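Cytoplasmic export protein 1 (PDB 3VWA) takes part in nuclear tRNA export, probably collecting tRNA from export receptors at the nuclear pore complex and delivering aminoacylated tRNA to the translation machinery. Local coordinates at residues F11-E17 with F29-K34; P39-K44 with F85-V91; F43-R47 with D78-T84; I138-W144 with T280-N286. All coordinates share one frame; numbering follows the deposited sequence.

Interaction 1. Residues F11-E17 with F29-K34; sequences FPYTIEE and FDGTRK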
# COMPACT_ATOMS: atom_id res chain seq x y z
N PHE A 11 29.58 15.63 10.17
CA PHE A 11 28.20 15.53 10.64
C PHE A 11 27.59 14.13 10.36
O PHE A 11 27.62 13.65 9.25
CB PHE A 11 27.34 16.66 10.06
CG PHE A 11 25.97 16.83 10.73
CD1 PHE A 11 24.80 16.83 9.98
CD2 PHE A 11 25.86 17.05 12.12
CE1 PHE A 11 23.55 17.01 10.58
CE2 PHE A 11 24.62 17.23 12.73
CZ PHE A 11 23.46 17.20 11.95
N PRO A 12 27.04 13.49 11.38
CA PRO A 12 26.53 12.11 11.23
C PRO A 12 25.27 11.94 10.32
O PRO A 12 24.84 10.81 10.11
CB PRO A 12 26.19 11.69 12.67
CG PRO A 12 26.71 12.77 13.57
CD PRO A 12 26.91 14.02 12.75
N TYR A 13 24.71 13.01 9.77
CA TYR A 13 23.48 12.88 9.03
C TYR A 13 23.57 13.68 7.76
O TYR A 13 24.30 14.69 7.70
CB TYR A 13 22.30 13.37 9.89
CG TYR A 13 22.27 12.70 11.27
CD1 TYR A 13 21.67 11.47 11.45
CD2 TYR A 13 22.87 13.30 12.37
CE1 TYR A 13 21.65 10.86 12.71
CE2 TYR A 13 22.85 12.71 13.61
CZ TYR A 13 22.25 11.49 13.79
OH TYR A 13 22.24 10.89 15.03
N THR A 14 22.87 13.24 6.73
CA THR A 14 22.71 14.13 5.59
C THR A 14 21.35 14.83 5.72
O THR A 14 20.42 14.27 6.28
CB THR A 14 22.74 13.36 4.27
OG1 THR A 14 21.67 12.42 4.29
CG2 THR A 14 24.08 12.62 4.12
N ILE A 15 21.23 16.03 5.19
CA ILE A 15 20.00 16.79 5.34
C ILE A 15 19.57 17.23 3.98
O ILE A 15 20.37 17.78 3.18
CB ILE A 15 20.19 18.04 6.23
CG1 ILE A 15 20.75 17.66 7.60
CG2 ILE A 15 18.89 18.84 6.39
CD1 ILE A 15 21.32 18.86 8.34
N GLU A 16 18.31 17.01 3.68
CA GLU A 16 17.80 17.50 2.41
C GLU A 16 17.74 19.02 2.41
O GLU A 16 17.73 19.66 3.48
CB GLU A 16 16.47 16.88 2.07
CG GLU A 16 16.57 15.45 1.58
CD GLU A 16 15.47 15.15 0.60
OE1 GLU A 16 14.35 14.87 1.09
OE2 GLU A 16 15.72 15.24 -0.63
N GLU A 17 17.72 19.58 1.21
CA GLU A 17 17.97 21.00 1.00
C GLU A 17 16.80 21.90 1.36
O GLU A 17 17.02 23.04 1.80
CB GLU A 17 18.39 21.23 -0.47
CG GLU A 17 19.03 22.58 -0.73
CD GLU A 17 20.26 22.48 -1.64
OE1 GLU A 17 20.37 23.34 -2.55
OE2 GLU A 17 21.11 21.57 -1.45
N PHE A 29 13.31 19.10 8.34
CA PHE A 29 13.92 18.54 7.13
C PHE A 29 13.91 17.03 7.21
O PHE A 29 14.19 16.48 8.29
CB PHE A 29 15.41 18.99 7.00
CG PHE A 29 15.62 20.45 6.65
CD1 PHE A 29 15.62 20.85 5.32
CD2 PHE A 29 15.88 21.41 7.63
CE1 PHE A 29 15.84 22.18 4.96
CE2 PHE A 29 16.09 22.74 7.27
CZ PHE A 29 16.06 23.13 5.93
N ASP A 30 13.65 16.34 6.08
CA ASP A 30 14.02 14.90 6.00
C ASP A 30 15.53 14.77 5.91
O ASP A 30 16.19 15.62 5.32
CB ASP A 30 13.43 14.18 4.77
CG ASP A 30 11.90 14.10 4.79
OD1 ASP A 30 11.28 14.19 5.87
OD2 ASP A 30 11.30 13.95 3.70
N GLY A 31 16.06 13.68 6.45
CA GLY A 31 17.45 13.37 6.38
C GLY A 31 17.61 11.87 6.44
O GLY A 31 16.62 11.12 6.49
N THR A 32 18.88 11.44 6.46
CA THR A 32 19.21 10.04 6.57
C THR A 32 20.45 10.02 7.43
O THR A 32 21.30 10.93 7.33
CB THR A 32 19.56 9.38 5.20
OG1 THR A 32 20.97 9.50 4.97
CG2 THR A 32 18.82 9.98 4.00
N ARG A 33 20.54 9.02 8.29
CA ARG A 33 21.73 8.78 9.11
C ARG A 33 22.79 8.17 8.19
O ARG A 33 22.50 7.20 7.45
CB ARG A 33 21.39 7.83 10.28
CG ARG A 33 22.47 7.78 11.36
CD ARG A 33 22.43 6.45 12.11
NE ARG A 33 21.82 6.51 13.42
CZ ARG A 33 21.08 5.54 13.98
NH1 ARG A 33 20.60 5.71 15.19
NH2 ARG A 33 20.80 4.43 13.34
N LYS A 34 23.99 8.75 8.18
CA LYS A 34 25.00 8.38 7.16
C LYS A 34 25.51 6.95 7.21
O LYS A 34 25.35 6.19 6.25
CB LYS A 34 26.17 9.38 7.10
CG LYS A 34 25.95 10.38 5.98
CD LYS A 34 27.22 11.17 5.69
CE LYS A 34 27.61 11.99 6.90
NZ LYS A 34 27.99 13.38 6.52
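Tyr13 and Arg33 are brought together by different first torsions. The Tyr13 ring stands beside its own backbone N (chi1 -52°), whereas Arg33 CG is anti to its N (chi1 -167°). The two side chains then run alongside each other in the same direction. Tyr13 CE1 lies 3.5 Å from Arg33 CG, and the ring and guanidinium planes are 34° apart. Their polar ends part company: Tyr13 OH bonds Glu75, and Arg33 NH2 forms a salt bridge with Asp36.

Thr14 and Thr32 form an antiparallel hydrogen-bonded pair. Thr14 N reaches Thr32 O at 2.9 Å, and Thr32 N returns to Thr14 O at 3.2 Å. The two hydroxyls add a side-chain bond, with Thr14 OG1 3.1 Å from Thr32 OG1. The ladder continues to either side, through Lys34 N to Pro12 O at 2.9 Å and Glu16 N to Asp30 O at 3.0 Å. Gly31 sits opposite Ile15, where a CB would run into Thr14 O. Ile15 CG2 packs on Phe29 CB at 3.5 Å.

The ladder belongs to the antiparallel sheet of the kinase-like domain. Strand 26-33 also pairs with strand 39-45. Tyr13 and Ile15 pack on Val40 and Val42 of that strand and on Val87 and Phe85 of strand 85-89, while Phe11 meets Phe85 and, edge-to-face, Phe77 of strand 73-77.

Interaction 2. Residues P39-K44 with F85-V91; sequences PVTVFK and FIVTERV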
# COMPACT_ATOMS: atom_id res chain seq x y z
N PRO A 39 16.54 6.52 7.77
CA PRO A 39 15.77 7.76 7.58
C PRO A 39 15.51 8.49 8.89
O PRO A 39 15.08 7.89 9.85
CB PRO A 39 14.43 7.26 7.03
CG PRO A 39 14.77 5.97 6.35
CD PRO A 39 15.78 5.35 7.29
N VAL A 40 15.78 9.79 8.93
CA VAL A 40 15.61 10.56 10.16
C VAL A 40 14.96 11.88 9.82
O VAL A 40 14.85 12.27 8.68
CB VAL A 40 16.98 10.86 10.83
CG1 VAL A 40 17.73 9.57 11.19
CG2 VAL A 40 17.84 11.74 9.92
N THR A 41 14.53 12.57 10.84
CA THR A 41 14.02 13.92 10.64
C THR A 41 14.90 14.82 11.46
O THR A 41 15.16 14.55 12.62
CB THR A 41 12.57 14.05 11.13
OG1 THR A 41 11.76 13.39 10.17
CG2 THR A 41 12.11 15.52 11.21
N VAL A 42 15.34 15.90 10.84
CA VAL A 42 16.21 16.88 11.43
C VAL A 42 15.43 18.19 11.67
O VAL A 42 14.93 18.84 10.72
CB VAL A 42 17.42 17.11 10.48
CG1 VAL A 42 18.23 18.31 10.94
CG2 VAL A 42 18.28 15.83 10.35
N PHE A 43 15.32 18.57 12.94
CA PHE A 43 14.74 19.86 13.28
C PHE A 43 15.86 20.89 13.49
O PHE A 43 16.75 20.74 14.36
CB PHE A 43 13.89 19.77 14.55
CG PHE A 43 12.61 19.00 14.37
CD1 PHE A 43 11.43 19.64 13.90
CD2 PHE A 43 12.55 17.64 14.72
CE1 PHE A 43 10.25 18.89 13.79
CE2 PHE A 43 11.37 16.93 14.59
CZ PHE A 43 10.23 17.56 14.14
N LYS A 44 15.82 21.92 12.65
CA LYS A 44 16.84 22.94 12.66
C LYS A 44 16.22 24.18 13.29
O LYS A 44 15.21 24.69 12.80
CB LYS A 44 17.28 23.23 11.23
CG LYS A 44 18.17 24.46 11.09
CD LYS A 44 19.00 24.35 9.82
CE LYS A 44 20.37 24.96 10.06
NZ LYS A 44 20.25 26.38 10.42
N PHE A 85 20.43 21.51 16.16
CA PHE A 85 19.54 20.45 15.69
C PHE A 85 19.03 19.56 16.79
O PHE A 85 19.69 19.34 17.81
CB PHE A 85 20.22 19.53 14.70
CG PHE A 85 20.84 20.22 13.50
CD1 PHE A 85 20.05 20.97 12.61
CD2 PHE A 85 22.21 20.07 13.20
CE1 PHE A 85 20.60 21.56 11.47
CE2 PHE A 85 22.77 20.69 12.06
CZ PHE A 85 21.96 21.43 11.20
N ILE A 86 17.83 19.04 16.54
CA ILE A 86 17.30 17.87 17.21
C ILE A 86 17.01 16.85 16.10
O ILE A 86 16.19 17.08 15.16
CB ILE A 86 16.03 18.18 18.02
CG1 ILE A 86 16.29 19.28 19.07
CG2 ILE A 86 15.48 16.90 18.65
CD1 ILE A 86 15.03 19.85 19.74
N VAL A 87 17.66 15.70 16.21
CA VAL A 87 17.51 14.66 15.19
C VAL A 87 16.69 13.51 15.75
O VAL A 87 17.02 12.94 16.83
CB VAL A 87 18.86 14.16 14.65
CG1 VAL A 87 18.65 13.33 13.40
CG2 VAL A 87 19.78 15.33 14.32
N THR A 88 15.60 13.17 15.04
CA THR A 88 14.63 12.17 15.60
C THR A 88 14.41 11.10 14.61
O THR A 88 14.89 11.22 13.46
CB THR A 88 13.22 12.79 15.86
OG1 THR A 88 12.65 13.21 14.61
CG2 THR A 88 13.32 13.95 16.83
N GLU A 89 13.68 10.06 15.00
CA GLU A 89 13.18 9.10 13.99
C GLU A 89 12.39 9.88 12.89
O GLU A 89 11.91 10.98 13.09
CB GLU A 89 12.32 7.96 14.58
CG GLU A 89 12.71 7.46 15.97
CD GLU A 89 12.85 5.92 16.06
OE1 GLU A 89 11.89 5.21 16.47
OE2 GLU A 89 13.95 5.41 15.74
N ARG A 90 12.32 9.32 11.71
CA ARG A 90 11.63 9.98 10.65
C ARG A 90 10.18 10.18 11.11
O ARG A 90 9.48 9.21 11.44
CB ARG A 90 11.65 9.14 9.39
CG ARG A 90 11.00 9.85 8.21
CD ARG A 90 11.67 11.18 7.87
NE ARG A 90 12.92 11.03 7.13
CZ ARG A 90 13.00 10.77 5.83
NH1 ARG A 90 14.19 10.63 5.25
NH2 ARG A 90 11.88 10.64 5.09
N VAL A 91 9.76 11.42 11.14
CA VAL A 91 8.37 11.74 11.38
C VAL A 91 7.81 12.56 10.22
O VAL A 91 8.57 13.10 9.40
CB VAL A 91 8.17 12.51 12.69
CG1 VAL A 91 8.32 11.59 13.88
CG2 VAL A 91 9.09 13.75 12.75
O HOH W 1 13.73 6.63 11.93
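Residues 39-44 and 85-89 run antiparallel, their axes 4.6 Å apart at 151°, with Thr41-Thr88 and Phe43-Ile86 as hydrogen-bonded pairs. Beyond Thr88 side chains take over. Arg90 NE bonds Val40 O at 2.8 Å. It comes from above the carbonyl plane, 60° out of it, on a chain bent at chi2 and chi3. Pro39 CB lies over one face of the guanidinium, 3.8 Å from NH1 of Arg90. Thr41 OG1 stands beside its backbone N (chi1 -74°) and accepts Val91 N at 3.0 Å. A water joins the ends, donating to Pro39 O and accepting from Arg90 N.

These are two central strands of the sheet in the kinase-like domain. In protein kinases the last strand of the N-terminal lobe sheet leads into the hinge; strand 85-89 and the residues after it probably correspond. On the face with Val42 and Val87, Val42 CG1 touches Phe85 CD1 at 3.6 Å. Lys44 passes the edge of the Phe85 ring, its CD 3.6 Å from Phe85 CE1. Val87 CG1 meets Val40 CG2 at 3.9 Å. On the other face Phe43 presents its ring edge to Thr88 OG1, stacks with Phe147 and meets Phe137 edge-to-face.

Interaction 3. Residues F43-R47 with D78-T84; sequences FKAKR and DSDPQST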
# COMPACT_ATOMS: atom_id res chain seq x y z
N PHE A 43 15.32 18.57 12.94
CA PHE A 43 14.74 19.86 13.28
C PHE A 43 15.86 20.89 13.49
O PHE A 43 16.75 20.74 14.36
CB PHE A 43 13.89 19.77 14.55
CG PHE A 43 12.61 19.00 14.37
CD1 PHE A 43 11.43 19.64 13.90
CD2 PHE A 43 12.55 17.64 14.72
CE1 PHE A 43 10.25 18.89 13.79
CE2 PHE A 43 11.37 16.93 14.59
CZ PHE A 43 10.23 17.56 14.14
N LYS A 44 15.82 21.92 12.65
CA LYS A 44 16.84 22.94 12.66
C LYS A 44 16.22 24.18 13.29
O LYS A 44 15.21 24.69 12.80
CB LYS A 44 17.28 23.23 11.23
CG LYS A 44 18.17 24.46 11.09
CD LYS A 44 19.00 24.35 9.82
CE LYS A 44 20.37 24.96 10.06
NZ LYS A 44 20.25 26.38 10.42
N ALA A 45 16.81 24.61 14.41
CA ALA A 45 16.38 25.80 15.16
C ALA A 45 16.65 27.08 14.41
O ALA A 45 17.74 27.28 13.83
CB ALA A 45 17.08 25.88 16.50
N LYS A 46 15.65 27.95 14.47
CA LYS A 46 15.80 29.29 13.96
C LYS A 46 16.34 30.09 15.14
O LYS A 46 15.63 30.90 15.72
CB LYS A 46 14.45 29.82 13.52
CG LYS A 46 13.99 29.29 12.18
CD LYS A 46 12.89 30.23 11.72
CE LYS A 46 12.11 29.66 10.56
NZ LYS A 46 10.76 30.31 10.53
N ARG A 47 17.59 29.80 15.49
CA ARG A 47 18.16 30.31 16.73
C ARG A 47 18.49 31.79 16.64
O ARG A 47 19.09 32.26 15.68
CB ARG A 47 19.39 29.52 17.14
CG ARG A 47 19.70 29.63 18.64
CD ARG A 47 20.78 28.61 18.93
NE ARG A 47 21.57 28.87 20.13
CZ ARG A 47 22.56 28.07 20.51
NH1 ARG A 47 22.85 26.96 19.83
NH2 ARG A 47 23.27 28.37 21.57
N ASP A 78 24.08 21.72 19.78
CA ASP A 78 23.78 23.11 20.18
C ASP A 78 25.01 24.03 20.28
O ASP A 78 24.91 25.19 20.70
CB ASP A 78 22.97 23.16 21.50
CG ASP A 78 23.64 22.41 22.62
OD1 ASP A 78 24.87 22.21 22.55
OD2 ASP A 78 22.93 21.97 23.56
N SER A 79 26.18 23.52 19.90
CA SER A 79 27.41 24.32 19.90
C SER A 79 27.35 25.53 18.98
O SER A 79 27.77 26.63 19.33
CB SER A 79 28.58 23.44 19.49
OG SER A 79 28.73 22.48 20.51
N ASP A 80 26.80 25.29 17.80
CA ASP A 80 26.74 26.23 16.71
C ASP A 80 25.25 26.60 16.52
O ASP A 80 24.41 25.73 16.25
CB ASP A 80 27.32 25.51 15.49
CG ASP A 80 27.33 26.35 14.21
OD1 ASP A 80 27.59 25.75 13.14
OD2 ASP A 80 27.11 27.58 14.25
N PRO A 81 24.90 27.90 16.73
CA PRO A 81 23.56 28.35 16.36
C PRO A 81 23.58 28.25 14.84
O PRO A 81 24.65 28.20 14.27
CB PRO A 81 23.56 29.81 16.80
CG PRO A 81 25.00 30.23 16.77
CD PRO A 81 25.81 29.02 17.08
N GLN A 82 22.45 28.19 14.17
CA GLN A 82 22.52 27.84 12.73
C GLN A 82 23.17 26.44 12.40
O GLN A 82 23.12 26.01 11.27
CB GLN A 82 23.11 28.99 11.87
CG GLN A 82 24.61 28.94 11.58
CD GLN A 82 25.15 30.27 11.08
OE1 GLN A 82 24.48 31.30 11.18
NE2 GLN A 82 26.38 30.25 10.55
N SER A 83 23.75 25.75 13.39
CA SER A 83 23.83 24.27 13.36
C SER A 83 23.15 23.65 14.61
O SER A 83 23.63 22.66 15.16
CB SER A 83 25.26 23.74 13.29
OG SER A 83 25.66 23.59 11.94
N THR A 84 22.06 24.25 15.05
CA THR A 84 21.37 23.75 16.25
C THR A 84 20.23 22.79 15.85
O THR A 84 19.24 23.20 15.24
CB THR A 84 20.97 24.93 17.16
OG1 THR A 84 22.18 25.58 17.58
CG2 THR A 84 20.24 24.47 18.42
O HOH W 2 25.37 27.52 22.49
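The guanidinium of Arg47 has Pro81 CB over one face, and Asp78 O and Thr84 OG1 at its edge. Both edge partners lie almost in the guanidinium plane, and both are bonded by NH1. The bond from NH1 to Asp78 O is 2.9 Å long and nearly straight, at 177°. The one from NH1 to Thr84 OG1 is 2.7 Å and more bent, at 145°. Arg47 gets there with CG anti to its backbone N (chi1 -158°) and the chain extended from CG to NE. On the way its CD passes Pro81 CB at 3.7 Å. NH2 forms a salt bridge with Glu52 at the start of helix 52-64, so the group is held from two directions.

Thr84 OG1 also donates to Asp80 O at 2.6 Å. With that proton committed, it accepts from Arg47. Residues 78-84 join strands 73-77 and 85-89, an antiparallel pair, and contain a type II beta turn from Asp80 to Ser83. With a leucine in place of Arg47, Asp78 O and Thr84 OG1 would probably lose a shared donor, and Glu52 its opposite charge.

The end of strand 39-45 also meets the loop through its backbone: Ala45 N bonds Thr84 O at 2.9 Å. Ala45 CB rests 4.0 Å from Thr84 CG2, and Ile55 of helix 52-64 packs on both residues. Lys44 bends at its last two torsions, and its NZ donates to Gln82 O at 3.0 Å from above the carbonyl plane.

Interaction 4. Residues I138-W144 with T280-N286; sequences INIKGEW and TPGMIEN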
# COMPACT_ATOMS: atom_id res chain seq x y z
N ILE A 138 3.39 12.32 12.92
CA ILE A 138 3.13 10.87 12.76
C ILE A 138 4.44 10.11 12.60
O ILE A 138 5.26 10.47 11.76
CB ILE A 138 2.38 10.64 11.46
CG1 ILE A 138 1.25 11.68 11.38
CG2 ILE A 138 1.85 9.20 11.42
CD1 ILE A 138 0.75 11.94 9.99
N ASN A 139 4.61 9.01 13.32
CA ASN A 139 5.82 8.22 13.07
C ASN A 139 5.62 7.31 11.87
O ASN A 139 4.55 7.40 11.24
CB ASN A 139 6.31 7.46 14.32
CG ASN A 139 5.26 6.55 14.92
OD1 ASN A 139 4.42 5.97 14.22
ND2 ASN A 139 5.34 6.37 16.22
N ILE A 140 6.59 6.41 11.57
CA ILE A 140 6.42 5.49 10.42
C ILE A 140 5.26 4.49 10.62
O ILE A 140 4.78 3.95 9.66
CB ILE A 140 7.68 4.66 10.00
CG1 ILE A 140 8.58 4.36 11.19
CG2 ILE A 140 8.46 5.42 8.91
CD1 ILE A 140 8.15 3.20 12.05
N LYS A 141 4.86 4.22 11.86
CA LYS A 141 3.79 3.27 12.12
C LYS A 141 2.44 3.98 12.25
O LYS A 141 1.47 3.41 12.74
CB LYS A 141 4.13 2.51 13.38
CG LYS A 141 5.26 1.50 13.15
CD LYS A 141 5.25 0.44 14.25
CE LYS A 141 6.23 -0.69 13.94
NZ LYS A 141 6.96 -1.20 15.15
N GLY A 142 2.39 5.24 11.84
CA GLY A 142 1.09 5.93 11.71
C GLY A 142 0.56 6.45 13.04
O GLY A 142 -0.55 6.96 13.11
N GLU A 143 1.38 6.34 14.08
CA GLU A 143 0.97 6.69 15.42
C GLU A 143 1.31 8.16 15.62
O GLU A 143 2.34 8.67 15.14
CB GLU A 143 1.72 5.87 16.51
CG GLU A 143 1.52 4.35 16.54
CD GLU A 143 2.55 3.65 17.47
OE1 GLU A 143 3.76 3.86 17.25
OE2 GLU A 143 2.18 2.94 18.43
N TRP A 144 0.48 8.81 16.43
CA TRP A 144 0.59 10.26 16.59
C TRP A 144 1.56 10.50 17.68
O TRP A 144 1.35 10.01 18.78
CB TRP A 144 -0.78 10.86 16.98
CG TRP A 144 -1.77 10.81 15.83
CD1 TRP A 144 -1.66 10.06 14.66
CD2 TRP A 144 -3.04 11.51 15.73
NE1 TRP A 144 -2.72 10.28 13.85
CE2 TRP A 144 -3.61 11.14 14.44
CE3 TRP A 144 -3.76 12.40 16.57
CZ2 TRP A 144 -4.86 11.62 14.00
CZ3 TRP A 144 -5.03 12.87 16.13
CH2 TRP A 144 -5.56 12.48 14.87
N THR A 280 -4.48 8.04 8.99
CA THR A 280 -3.11 8.58 8.79
C THR A 280 -2.15 7.53 8.25
O THR A 280 -2.15 6.38 8.72
CB THR A 280 -2.49 9.27 10.02
OG1 THR A 280 -2.92 8.62 11.22
CG2 THR A 280 -2.90 10.76 10.04
N PRO A 281 -1.40 7.89 7.20
CA PRO A 281 -0.46 6.93 6.61
C PRO A 281 0.48 6.35 7.63
O PRO A 281 0.94 7.03 8.55
CB PRO A 281 0.32 7.78 5.59
CG PRO A 281 -0.07 9.23 5.87
CD PRO A 281 -1.47 9.13 6.39
N GLY A 282 0.74 5.06 7.49
CA GLY A 282 1.76 4.43 8.32
C GLY A 282 1.24 3.21 8.99
O GLY A 282 1.93 2.19 8.96
N MSE A 283 0.02 3.28 9.56
CA MSE A 283 -0.45 2.14 10.37
C MSE A 283 -0.73 0.94 9.50
O MSE A 283 -0.39 -0.23 9.85
CB MSE A 283 -1.68 2.40 11.24
CG MSE A 283 -1.67 1.20 12.17
SE MSE A 283 -3.09 1.14 13.47
CE MSE A 283 -4.80 1.38 12.53
N ILE A 284 -1.38 1.20 8.37
CA ILE A 284 -1.65 0.12 7.46
C ILE A 284 -0.36 -0.36 6.77
O ILE A 284 -0.04 -1.56 6.79
CB ILE A 284 -2.68 0.51 6.39
CG1 ILE A 284 -4.05 0.66 7.08
CG2 ILE A 284 -2.66 -0.53 5.26
CD1 ILE A 284 -5.24 0.76 6.15
N GLU A 285 0.35 0.59 6.16
CA GLU A 285 1.55 0.31 5.36
C GLU A 285 2.69 -0.29 6.16
O GLU A 285 3.32 -1.23 5.71
CB GLU A 285 2.07 1.60 4.68
CG GLU A 285 1.10 2.30 3.75
CD GLU A 285 0.13 3.26 4.46
OE1 GLU A 285 -0.04 3.15 5.70
OE2 GLU A 285 -0.47 4.13 3.80
N ASN A 286 2.97 0.26 7.34
CA ASN A 286 4.19 -0.08 8.05
C ASN A 286 3.96 -0.77 9.38
O ASN A 286 4.91 -1.05 10.07
CB ASN A 286 5.06 1.17 8.28
CG ASN A 286 5.44 1.86 6.98
OD1 ASN A 286 5.70 1.21 5.96
ND2 ASN A 286 5.38 3.18 6.97
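Thr280 OG1 meets two groups of residues 138-144. Trp144 NE1 donates to it at 3.1 Å with an angle of 168°, and the hydroxyl lies in the indole plane, at the ring edge. The same OG1 makes a weak bond to Gly142 O at 3.5 Å. Trp144 CG stands beside its backbone N (chi1 -70°), which carries the indole N-H across to Thr280. The indole also meets Phe94 edge-to-face, and Gln115 bonds the backbone N of Trp144. A phenylalanine in place of Trp144 would lack the indole N-H, and Thr280 OG1 would probably be left without its donor and less firmly oriented.

Asn139 to Gly142 form a type I turn, and Gly142, at positive phi, makes the G1 bulge that follows. This hairpin links strands 136-138 and 144-146 of the kinase-like domain. Asn139 OD1 accepts Glu143 N at 3.1 Å and helps fix the turn. The turn abuts the start of helix 283-303, which leads into the helical part of the chain. There Gly142 CA comes 3.8 Å from Gly282 CA, and a CB on either would clash.

Asn286 lies one turn into the helix. Its ND2 bonds Ile140 O at 2.9 Å, in the carbonyl plane and on a lone pair. Glu285 OE1 accepts Gly282 N at 2.7 Å, within the helix start. Ile138 CD1 packs on Thr280 CG2 at 3.8 Å. Lys141 makes a cation-pi contact with Phe287.

Interactions 1 and 2 lie in the antiparallel sheet of the kinase-like domain; interaction 3 lies where strand 39-45 ends against the 78-84 loop. Interaction 1 closes before the others open along the chain. Its centre is about 8 Å from that of interaction 2, and strands 26-33 and 39-45 join them, with Arg90 reaching back to Gly31. Interactions 2 and 3 share Phe43 and Lys44 on strand 39-45, with centres about 13 Å apart. Interaction 4 comes later, its centre about 16 Å from that of interaction 2. Val91 touches Ile138 and Asn139, linking the two. Residues 280-286 begin helix 283-303, so interaction 4 joins the kinase-like domain to the helical part that carries the HEAT repeats.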